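Mlr6093 protein (PDB 2QJ8) probably hydrolyses ester bonds or the carbon-nitrogen bonds of linear amides, as a zinc-dependent enzyme of the aspartoacylase family. Local coordinates at residues E86-A91 and K104-V109; P111-S114 and S119-I122. All coordinates share one frame; numbering follows the deposited sequence. Where two conformers were deposited one is given.

Contact 1 of 2, residues E86-A91 and K104-V109; sequences EINPLA and KNLNRV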
loop_
_atom_site.group_PDB
_atom_site.type_symbol
_atom_site.label_atom_id
_atom_site.label_comp_id
_atom_site.label_asym_id
_atom_site.label_seq_id
_atom_site.Cartn_x
_atom_site.Cartn_y
_atom_site.Cartn_z
ATOM N N GLU A 86 14.139 -7.631 10.414
ATOM C CA GLU A 86 13.273 -6.572 10.938
ATOM C C GLU A 86 13.989 -5.872 12.080
ATOM O O GLU A 86 13.925 -6.331 13.223
ATOM C CB GLU A 86 11.934 -7.110 11.487
ATOM C CG GLU A 86 11.051 -7.853 10.514
ATOM C CD GLU A 86 11.254 -9.347 10.499
ATOM O OE1 GLU A 86 11.243 -9.987 11.587
ATOM O OE2 GLU A 86 11.355 -9.914 9.389
ATOM N N ILE A 87 14.664 -4.766 11.785
ATOM C CA ILE A 87 15.331 -3.996 12.822
ATOM C C ILE A 87 14.335 -3.213 13.696
ATOM O O ILE A 87 14.700 -2.825 14.805
ATOM C CB ILE A 87 16.473 -3.040 12.296
ATOM C CG1 ILE A 87 15.933 -1.894 11.404
ATOM C CG2 ILE A 87 17.559 -3.835 11.655
ATOM C CD1 ILE A 87 16.998 -0.881 10.868
ATOM N N ASN A 88 13.095 -2.981 13.231
ATOM C CA ASN A 88 12.098 -2.236 14.021
ATOM C C ASN A 88 10.818 -3.077 14.197
ATOM O O ASN A 88 9.770 -2.750 13.608
ATOM C CB ASN A 88 11.806 -0.872 13.362
ATOM C CG ASN A 88 11.094 0.107 14.291
ATOM O OD1 ASN A 88 10.530 -0.274 15.306
ATOM N ND2 ASN A 88 11.078 1.369 13.903
ATOM N N PRO A 89 10.891 -4.161 14.997
ATOM C CA PRO A 89 9.705 -5.021 15.218
ATOM C C PRO A 89 8.509 -4.328 15.778
ATOM O O PRO A 89 7.407 -4.706 15.462
ATOM C CB PRO A 89 10.218 -6.104 16.186
ATOM C CG PRO A 89 11.434 -5.566 16.792
ATOM C CD PRO A 89 12.057 -4.668 15.752
ATOM N N LEU A 90 8.714 -3.327 16.633
ATOM C CA LEU A 90 7.610 -2.560 17.156
ATOM C C LEU A 90 6.787 -1.907 16.041
ATOM O O LEU A 90 5.571 -2.029 16.042
ATOM C CB LEU A 90 8.124 -1.499 18.111
ATOM C CG LEU A 90 8.653 -1.946 19.454
ATOM C CD1 LEU A 90 9.252 -0.739 20.147
ATOM C CD2 LEU A 90 7.525 -2.539 20.292
ATOM N N ALA A 91 7.468 -1.275 15.081
ATOM C CA ALA A 91 6.839 -0.634 13.930
ATOM C C ALA A 91 6.173 -1.656 13.008
ATOM O O ALA A 91 5.067 -1.433 12.537
ATOM C CB ALA A 91 7.885 0.173 13.132
ATOM N N LYS A 104 9.921 7.965 16.841
ATOM C CA LYS A 104 11.143 8.255 16.096
ATOM C C LYS A 104 11.384 7.298 14.950
ATOM O O LYS A 104 11.028 6.110 14.980
ATOM C CB LYS A 104 12.377 8.291 17.025
ATOM C CG LYS A 104 12.247 9.256 18.211
ATOM C CD LYS A 104 13.452 9.263 19.172
ATOM C CE LYS A 104 13.197 10.263 20.291
ATOM N NZ LYS A 104 14.173 10.190 21.421
ATOM N N ASN A 105 11.972 7.854 13.910
ATOM C CA ASN A 105 12.423 7.125 12.730
ATOM C C ASN A 105 13.793 6.626 13.127
ATOM O O ASN A 105 14.741 7.404 13.309
ATOM C CB ASN A 105 12.438 8.065 11.526
ATOM C CG ASN A 105 13.032 7.457 10.263
ATOM O OD1 ASN A 105 13.558 6.339 10.224
ATOM N ND2 ASN A 105 12.902 8.206 9.191
ATOM N N LEU A 106 13.852 5.317 13.325
ATOM C CA LEU A 106 15.028 4.595 13.788
ATOM C C LEU A 106 16.305 4.897 12.988
ATOM O O LEU A 106 17.397 5.014 13.561
ATOM C CB LEU A 106 14.711 3.081 13.788
ATOM C CG LEU A 106 15.812 2.072 14.099
ATOM C CD1 LEU A 106 16.352 2.351 15.482
ATOM C CD2 LEU A 106 15.281 0.626 13.991
ATOM N N ASN A 107 16.142 5.009 11.682
ATOM C CA ASN A 107 17.230 5.325 10.768
ATOM C C ASN A 107 17.824 6.708 11.044
ATOM O O ASN A 107 19.054 6.806 11.158
ATOM C CB ASN A 107 16.753 5.183 9.314
ATOM C CG ASN A 107 17.870 5.354 8.296
ATOM O OD1 ASN A 107 18.335 6.468 8.043
ATOM N ND2 ASN A 107 18.256 4.254 7.657
ATOM N N ARG A 108 16.983 7.741 11.216
ATOM C CA ARG A 108 17.530 9.094 11.454
ATOM C C ARG A 108 18.171 9.301 12.824
ATOM O O ARG A 108 18.938 10.264 12.987
ATOM C CB ARG A 108 16.590 10.282 11.117
ATOM C CG ARG A 108 15.249 10.315 11.790
ATOM C CD ARG A 108 14.608 11.722 11.886
ATOM N NE ARG A 108 13.147 11.644 12.070
ATOM C CZ ARG A 108 12.495 11.295 13.194
ATOM N NH1 ARG A 108 13.135 10.953 14.325
ATOM N NH2 ARG A 108 11.160 11.248 13.178
ATOM N N VAL A 109 17.927 8.406 13.793
ATOM C CA VAL A 109 18.539 8.548 15.140
ATOM C C VAL A 109 19.918 7.884 15.324
ATOM O O VAL A 109 20.541 8.109 16.351
ATOM C CB VAL A 109 17.595 8.087 16.270
ATOM C CG1 VAL A 109 16.220 8.751 16.107
ATOM C CG2 VAL A 109 17.491 6.596 16.314
HETATM O O HOH W 1 11.481 3.836 11.761
#
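L106 pushes one methyl, CD2, against I87 and N88, and this buried apolar contact ties the loop after helix 89-94 back to the start of that helix. Both segments belong to the catalytic domain, which has the fold of the M14 zinc carboxypeptidases, and N88 is the N-cap of the helix. K104 begins the segment, and the far end of its side chain heads off from I87 and N88. Next comes N105, whose OD1 receives N54 ND2 and also a weak bond from N107 N, the N107 N to N105 OD1 distance being 3.3 Å; the pairing is a weak Asx turn. At L106 the side chain sets out toward the first segment. With CG anti to the backbone N (chi1 174°), L106 CD2 sits 3.7 Å from I87 CG1, the side chains crossing at a slant. The same methyl lies 3.6 Å from I87 O and 3.8 Å from N88 CB, so it meets side chain and backbone alike. The L106 side chain also packs on I122 of helix 118-129, while L106 N donates to a water at 3.2 Å, and N88 ND2 donates weakly to the same water. N88 ND2 has firmer partners in T99 OG1 and N54 O, which together fix how the N88 amide is turned. The fixed amide places OD1 for its capping role: A91 N donates to N88 OD1 at 3.2 Å with an angle of 157° at the hydrogen, arriving from above the carbonyl plane of the N88 side chain.

Contact 2 of 2, residues P111-S114 and S119-I122; sequences PGRS and SERI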
loop_
_atom_site.group_PDB
_atom_site.type_symbol
_atom_site.label_atom_id
_atom_site.label_comp_id
_atom_site.label_asym_id
_atom_site.label_seq_id
_atom_site.Cartn_x
_atom_site.Cartn_y
_atom_site.Cartn_z
ATOM N N PRO A 111 23.840 7.208 15.551
ATOM C CA PRO A 111 24.121 5.950 16.232
ATOM C C PRO A 111 23.359 5.723 17.564
ATOM O O PRO A 111 23.729 4.834 18.323
ATOM C CB PRO A 111 25.633 6.059 16.457
ATOM C CG PRO A 111 25.784 7.505 16.856
ATOM C CD PRO A 111 24.795 8.251 15.979
ATOM N N GLY A 112 22.309 6.485 17.846
ATOM C CA GLY A 112 21.579 6.364 19.111
ATOM C C GLY A 112 22.382 6.596 20.385
ATOM O O GLY A 112 23.441 7.227 20.362
ATOM N N ARG A 113 21.833 6.115 21.504
ATOM C CA ARG A 113 22.455 6.161 22.811
ATOM C C ARG A 113 21.826 5.086 23.709
ATOM O O ARG A 113 20.645 4.803 23.612
ATOM C CB ARG A 113 22.380 7.552 23.476
ATOM C CG ARG A 113 21.015 8.143 23.806
ATOM C CD ARG A 113 21.229 9.540 24.437
ATOM N NE ARG A 113 20.007 10.302 24.713
ATOM C CZ ARG A 113 19.374 10.428 25.895
ATOM N NH1 ARG A 113 19.796 9.823 27.010
ATOM N NH2 ARG A 113 18.271 11.188 25.971
ATOM N N SER A 114 22.648 4.487 24.557
ATOM C CA SER A 114 22.241 3.377 25.426
ATOM C C SER A 114 21.160 3.718 26.442
ATOM O O SER A 114 20.344 2.864 26.793
ATOM C CB SER A 114 23.476 2.808 26.112
ATOM O OG SER A 114 24.258 3.837 26.668
ATOM N N SER A 119 13.922 3.697 20.250
ATOM C CA SER A 119 14.584 3.824 18.928
ATOM C C SER A 119 16.097 4.053 19.034
ATOM O O SER A 119 16.881 3.446 18.295
ATOM C CB SER A 119 13.976 4.946 18.092
ATOM O OG SER A 119 12.575 4.797 18.031
ATOM N N GLU A 120 16.475 4.885 19.994
ATOM C CA GLU A 120 17.875 5.218 20.280
ATOM C C GLU A 120 18.662 4.034 20.846
ATOM O O GLU A 120 19.844 3.874 20.516
ATOM C CB GLU A 120 17.951 6.390 21.259
ATOM C CG GLU A 120 17.254 7.662 20.794
ATOM C CD GLU A 120 17.374 8.731 21.818
ATOM O OE1 GLU A 120 18.411 9.422 21.828
ATOM O OE2 GLU A 120 16.428 8.896 22.613
ATOM N N ARG A 121 18.019 3.217 21.699
ATOM C CA ARG A 121 18.658 1.992 22.224
ATOM C C ARG A 121 18.819 0.926 21.131
ATOM O O ARG A 121 19.823 0.202 21.128
ATOM C CB ARG A 121 17.913 1.410 23.437
ATOM C CG ARG A 121 17.795 2.386 24.613
ATOM C CD ARG A 121 17.381 1.703 25.936
ATOM N NE ARG A 121 16.097 1.009 25.851
ATOM C CZ ARG A 121 14.899 1.587 25.842
ATOM N NH1 ARG A 121 14.767 2.894 25.898
ATOM N NH2 ARG A 121 13.811 0.839 25.773
ATOM N N ILE A 122 17.849 0.821 20.212
ATOM C CA ILE A 122 17.967 -0.113 19.082
ATOM C C ILE A 122 19.159 0.283 18.210
ATOM O O ILE A 122 19.981 -0.573 17.869
ATOM C CB ILE A 122 16.680 -0.203 18.211
ATOM C CG1 ILE A 122 15.520 -0.800 19.044
ATOM C CG2 ILE A 122 16.945 -1.110 16.909
ATOM C CD1 ILE A 122 14.154 -0.567 18.479
#
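R113 runs alongside E120, both chains heading out in one direction, a surface pair that fastens the loop entering helix 118-129 onto the first turn of that helix. The arrangement is a loop doubling back along its own following helix, within the catalytic domain of the zinc carboxypeptidase-like fold. R113 has CG between its backbone N and carbonyl carbon (chi1 63°) and then runs straight out to NE, which brings the chain along the glutamate. R113 NE and E120 OE1 form a salt bridge at 3.4 Å, and R113 CG is nearly as near to OE1, at 3.5 Å. The guanidinium and carboxylate planes stand 82° apart, almost perpendicular, so a single oxygen does the meeting rather than a flat two-pronged pair. The other oxygen, E120 OE2, has its stronger partners in K104 and S117 N, which would hold the carboxylate in place for R113. The backbones also meet: R113 N donates to E120 O at 3.2 Å with an angle of 141° at the hydrogen, and G112 CA adds a CA-H...O contact to the same oxygen at 3.3 Å. R121 goes a different way. Its chain bends at chi3, and the guanidinium leaves the contact for D29 and the G116 carbonyl through NH1 and for the P25 carbonyl through NE. What it leaves against the loop is the aliphatic stem, with R121 CG 3.4 Å and R121 CD 3.3 Å from S114 O.

Contact 1 comes first along the chain and is complete before residue 111; the centres of the two contacts are 10 Å apart, on the same side of the chain's centre. Both depend on the long loop between helix 89-94 and helix 118-129: residues 104-109 turn back to the entry to the first helix, residues 111-114 fold onto the second. They meet directly. K104 NZ makes a salt bridge of 2.9 Å to E120 OE2, and I122 CG2 packs against I87 O at 3.5 Å. The two contacts thus hold the middle and the last part of one connecting loop of the catalytic domain, with helix 118-129 as common backing. The buried one, contact 1, also borders the second subunit, where P89 packs on M290 of that chain.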